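PDB 1KUT: phosphoribosylaminoimidazole-succinocarboxamide synthase from Thermotoga maritima, which catalyses the ATP-dependent joining of L-aspartate to the carboxylate of a phosphoribosyl aminoimidazole, yielding SAICAR, in de novo purine biosynthesis. Local coordinates for residues B[155-158]-B[159-162]; B[219-222]-B[223-227]. One frame throughout, in Å; residues are numbered along the deposited sequence.

Contact 1 of 2, residues B[155-158]-B[159-162]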
loop_
_atom_site.group_PDB
_atom_site.type_symbol
_atom_site.label_atom_id
_atom_site.label_comp_id
_atom_site.label_asym_id
_atom_site.label_seq_id
_atom_site.Cartn_x
_atom_site.Cartn_y
_atom_site.Cartn_z
ATOM N N LEU B 155 8.902 -13.454 -18.990
ATOM C CA LEU B 155 9.245 -12.327 -19.859
ATOM C C LEU B 155 10.686 -11.903 -19.648
ATOM O O LEU B 155 11.373 -11.480 -20.585
ATOM C CB LEU B 155 8.318 -11.133 -19.597
ATOM C CG LEU B 155 6.905 -11.229 -20.149
ATOM C CD1 LEU B 155 6.145 -9.939 -19.862
ATOM C CD2 LEU B 155 6.987 -11.476 -21.653
ATOM N N LYS B 156 11.138 -12.008 -18.408
ATOM C CA LYS B 156 12.509 -11.658 -18.077
ATOM C C LYS B 156 13.486 -12.558 -18.844
ATOM O O LYS B 156 14.508 -12.097 -19.351
ATOM C CB LYS B 156 12.730 -11.818 -16.573
ATOM C CG LYS B 156 14.202 -11.897 -16.177
ATOM C CD LYS B 156 14.387 -12.325 -14.730
ATOM C CE LYS B 156 15.857 -12.591 -14.452
ATOM N NZ LYS B 156 16.373 -13.600 -15.433
ATOM N N GLU B 157 13.170 -13.843 -18.921
ATOM C CA GLU B 157 14.030 -14.801 -19.620
ATOM C C GLU B 157 13.965 -14.571 -21.124
ATOM O O GLU B 157 14.918 -14.851 -21.865
ATOM C CB GLU B 157 13.594 -16.227 -19.275
ATOM C CG GLU B 157 13.581 -16.473 -17.780
ATOM C CD GLU B 157 12.703 -17.648 -17.380
ATOM O OE1 GLU B 157 11.548 -17.716 -17.864
ATOM O OE2 GLU B 157 13.159 -18.495 -16.574
ATOM N N PHE B 158 12.829 -14.050 -21.559
ATOM C CA PHE B 158 12.595 -13.744 -22.958
ATOM C C PHE B 158 13.564 -12.665 -23.449
ATOM O O PHE B 158 14.345 -12.897 -24.377
ATOM C CB PHE B 158 11.162 -13.252 -23.135
ATOM C CG PHE B 158 10.791 -12.996 -24.553
ATOM C CD1 PHE B 158 10.465 -14.051 -25.398
ATOM C CD2 PHE B 158 10.792 -11.700 -25.059
ATOM C CE1 PHE B 158 10.140 -13.820 -26.733
ATOM C CE2 PHE B 158 10.475 -11.454 -26.390
ATOM C CZ PHE B 158 10.146 -12.516 -27.231
ATOM N N PHE B 159 13.508 -11.489 -22.825
ATOM C CA PHE B 159 14.368 -10.362 -23.201
ATOM C C PHE B 159 15.827 -10.641 -22.901
ATOM O O PHE B 159 16.728 -10.009 -23.463
ATOM C CB PHE B 159 13.943 -9.099 -22.456
ATOM C CG PHE B 159 12.576 -8.628 -22.815
ATOM C CD1 PHE B 159 12.298 -8.196 -24.107
ATOM C CD2 PHE B 159 11.552 -8.642 -21.870
ATOM C CE1 PHE B 159 11.011 -7.783 -24.461
ATOM C CE2 PHE B 159 10.264 -8.234 -22.212
ATOM C CZ PHE B 159 9.993 -7.802 -23.510
ATOM N N GLU B 160 16.045 -11.586 -21.998
ATOM C CA GLU B 160 17.374 -11.995 -21.582
ATOM C C GLU B 160 18.160 -12.479 -22.805
ATOM O O GLU B 160 19.347 -12.183 -22.962
ATOM C CB GLU B 160 17.222 -13.114 -20.551
ATOM C CG GLU B 160 18.463 -13.448 -19.758
ATOM C CD GLU B 160 18.169 -14.393 -18.601
ATOM O OE1 GLU B 160 17.765 -15.555 -18.861
ATOM O OE2 GLU B 160 18.339 -13.962 -17.432
ATOM N N ARG B 161 17.484 -13.212 -23.683
ATOM C CA ARG B 161 18.127 -13.731 -24.882
ATOM C C ARG B 161 18.760 -12.613 -25.706
ATOM O O ARG B 161 19.688 -12.858 -26.478
ATOM C CB ARG B 161 17.121 -14.462 -25.763
ATOM C CG ARG B 161 16.455 -15.668 -25.155
ATOM C CD ARG B 161 15.541 -16.272 -26.210
ATOM N NE ARG B 161 14.517 -17.153 -25.663
ATOM C CZ ARG B 161 13.481 -17.602 -26.367
ATOM N NH1 ARG B 161 13.349 -17.247 -27.642
ATOM N NH2 ARG B 161 12.574 -18.392 -25.800
ATOM N N ALA B 162 18.248 -11.392 -25.550
ATOM C CA ALA B 162 18.746 -10.231 -26.288
ATOM C C ALA B 162 19.614 -9.313 -25.431
ATOM O O ALA B 162 19.957 -8.202 -25.846
ATOM C CB ALA B 162 17.572 -9.447 -26.842
#
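Phe-158 and Phe-159, neighbours in sequence, turn their rings against each other in a T-shaped (edge-to-face) pair. The centroids are 5.4 Å apart and the planes stand at 86°, the edge of Phe-158 supplying CD2, which sits over the face of Phe-159 near its rim, 3.9 Å from CD1 of that ring. Different first torsions bring the rings together: Phe-158 carries CG anti to the backbone N (chi1 -176°), whereas Phe-159 keeps CG beside its own, and the two side chains converge on the same buried flank. The Phe-159 ring also lies back along the preceding turn, with CD2 3.1 Å from Leu-155 O and CE2 4.4 Å from CB of Leu-155. Phe-159 N donates a hydrogen bond to the same Leu-155 O (3.1 Å), fixing the backbone that carries the ring.

On the outer flank, Lys-156 and Glu-160 form an i to i+4 salt bridge. The lysine chain runs extended and bends only at its last torsion, chi4 -55°, which brings NZ to 2.8 Å from Glu-160 OE2; the ammonium reaches that oxygen from above the carboxylate plane. The backbone here is less regular. Glu-160 N makes only a weak bond to Lys-156 O, and Arg-161 N turns instead to Phe-158 O (3.2 Å), an i to i+3 bond.

Around the buried flank, Leu-155 and Phe-158 pack on Leu-50 of helix 39-55, the Phe-158 ring also meets Tyr-53, and helix 214-229 covers Phe-159. The arrangement is that of the C-terminal end of an amphipathic helix, where i to i+4 bonding gives way to a tighter turn, with aromatic side chains inward and an ion pair outward.

Contact 2 of 2, residues B[219-222]-B[223-227]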
loop_
_atom_site.group_PDB
_atom_site.type_symbol
_atom_site.label_atom_id
_atom_site.label_comp_id
_atom_site.label_asym_id
_atom_site.label_seq_id
_atom_site.Cartn_x
_atom_site.Cartn_y
_atom_site.Cartn_z
ATOM N N GLU B 219 12.461 -0.066 -31.465
ATOM C CA GLU B 219 13.511 -0.986 -31.025
ATOM C C GLU B 219 12.931 -2.192 -30.283
ATOM O O GLU B 219 13.319 -3.332 -30.542
ATOM C CB GLU B 219 14.542 -0.247 -30.149
ATOM C CG GLU B 219 15.513 0.640 -30.950
ATOM C CD GLU B 219 16.545 1.375 -30.085
ATOM O OE1 GLU B 219 17.360 2.145 -30.648
ATOM O OE2 GLU B 219 16.545 1.190 -28.848
ATOM N N VAL B 220 12.003 -1.951 -29.360
ATOM C CA VAL B 220 11.376 -3.065 -28.632
ATOM C C VAL B 220 10.706 -4.036 -29.611
ATOM O O VAL B 220 10.944 -5.246 -29.560
ATOM C CB VAL B 220 10.310 -2.570 -27.620
ATOM C CG1 VAL B 220 9.555 -3.758 -27.029
ATOM C CG2 VAL B 220 10.983 -1.786 -26.512
ATOM N N LEU B 221 9.882 -3.509 -30.510
ATOM C CA LEU B 221 9.214 -4.365 -31.483
ATOM C C LEU B 221 10.202 -5.235 -32.260
ATOM O O LEU B 221 10.081 -6.466 -32.249
ATOM C CB LEU B 221 8.384 -3.538 -32.475
ATOM C CG LEU B 221 7.614 -4.362 -33.523
ATOM C CD1 LEU B 221 6.747 -5.409 -32.832
ATOM C CD2 LEU B 221 6.741 -3.442 -34.386
ATOM N N GLU B 222 11.176 -4.605 -32.923
ATOM C CA GLU B 222 12.165 -5.350 -33.713
ATOM C C GLU B 222 12.771 -6.445 -32.856
ATOM O O GLU B 222 12.989 -7.568 -33.296
ATOM C CB GLU B 222 13.276 -4.425 -34.201
ATOM C CG GLU B 222 12.774 -3.135 -34.843
ATOM C CD GLU B 222 13.916 -2.218 -35.309
ATOM O OE1 GLU B 222 14.819 -1.901 -34.486
ATOM O OE2 GLU B 222 13.899 -1.817 -36.499
ATOM N N LEU B 223 13.050 -6.092 -31.616
ATOM C CA LEU B 223 13.616 -7.025 -30.661
ATOM C C LEU B 223 12.679 -8.222 -30.482
ATOM O O LEU B 223 13.101 -9.371 -30.580
ATOM C CB LEU B 223 13.831 -6.290 -29.344
ATOM C CG LEU B 223 14.379 -7.053 -28.153
ATOM C CD1 LEU B 223 14.936 -6.058 -27.163
ATOM C CD2 LEU B 223 13.273 -7.877 -27.523
ATOM N N CYS B 224 11.400 -7.951 -30.232
ATOM C CA CYS B 224 10.433 -9.023 -30.050
ATOM C C CYS B 224 10.275 -9.861 -31.313
ATOM O O CYS B 224 10.150 -11.084 -31.239
ATOM C CB CYS B 224 9.085 -8.446 -29.606
ATOM S SG CYS B 224 9.122 -7.795 -27.899
ATOM N N ARG B 225 10.278 -9.211 -32.472
ATOM C CA ARG B 225 10.161 -9.938 -33.736
ATOM C C ARG B 225 11.348 -10.888 -33.881
ATOM O O ARG B 225 11.195 -12.067 -34.231
ATOM C CB ARG B 225 10.152 -8.962 -34.914
ATOM C CG ARG B 225 8.838 -8.219 -35.105
ATOM C CD ARG B 225 8.929 -7.227 -36.256
ATOM N NE ARG B 225 7.636 -6.627 -36.576
ATOM C CZ ARG B 225 7.471 -5.629 -37.440
ATOM N NH1 ARG B 225 8.522 -5.118 -38.062
ATOM N NH2 ARG B 225 6.258 -5.148 -37.698
ATOM N N SER B 226 12.534 -10.367 -33.592
ATOM C CA SER B 226 13.768 -11.146 -33.698
ATOM C C SER B 226 13.747 -12.411 -32.851
ATOM O O SER B 226 13.949 -13.523 -33.359
ATOM C CB SER B 226 14.961 -10.283 -33.289
ATOM O OG SER B 226 16.166 -10.906 -33.668
ATOM N N LEU B 227 13.498 -12.237 -31.556
ATOM C CA LEU B 227 13.445 -13.357 -30.624
ATOM C C LEU B 227 12.303 -14.298 -31.001
ATOM O O LEU B 227 12.373 -15.508 -30.772
ATOM C CB LEU B 227 13.235 -12.831 -29.207
ATOM C CG LEU B 227 14.286 -11.804 -28.786
ATOM C CD1 LEU B 227 13.856 -11.074 -27.526
ATOM C CD2 LEU B 227 15.605 -12.528 -28.578
#
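Two successive turns of the amphipathic C-terminal helix 214-229 make this contact, joined by regular i to i+4 backbone bonds such as Cys-224 N to Val-220 O and Arg-225 N to Leu-221 O, each 2.8 Å. Leu-221 and Arg-225, also one turn apart, carry the main side-chain contact. With CG anti to the backbone N (chi1 -179°), the branches of Leu-221 reach the side chain of Arg-225, and CD2 lies over one face of the guanidinium, 3.8 Å from NH2. CG of Leu-221 backs the same group at 3.8 Å from NE. The arginine runs extended from CG to NE, and NE forms a salt bridge with Glu-45 of helix 39-55. An alanine here in place of Leu-221 would lack CG and both methyls and would probably leave this face of the guanidinium without its apolar cover, so that the salt bridge to Glu-45 holds the group with less packing behind it. On the buried side, CG1 of Val-220 touches SG of Cys-224 at 4.2 Å, an apolar contact. Glu-219 is held by Arg-208 through a salt bridge. The chemistry thus divides the work: leucine packs on the flat face of the guanidinium, where no N-H points, while NE pairs with the carboxylate of the neighbouring helix.

Following the chain from the N terminus, contact 1 lies near the C-terminal end of helix 138-160; strands 164-175, 181-183 and 192-196 and helix 202-211 follow before contact 2 in helix 214-229. Each joins adjoining turns, so neither closes a long loop, and they lie in series without nesting or crossing. In space their centres are about 11 Å apart and they touch directly: Phe-159 CD1 meets Leu-223 CD2 at 3.6 Å, Phe-158 CE2 meets Leu-227 CD1 at 3.6 Å, and Phe-159 CE1 approaches Cys-224 SG. Helix 39-55 packs against both, with Leu-50 reached by Phe-158 and Cys-224, so that three helices distant in sequence share one apolar junction.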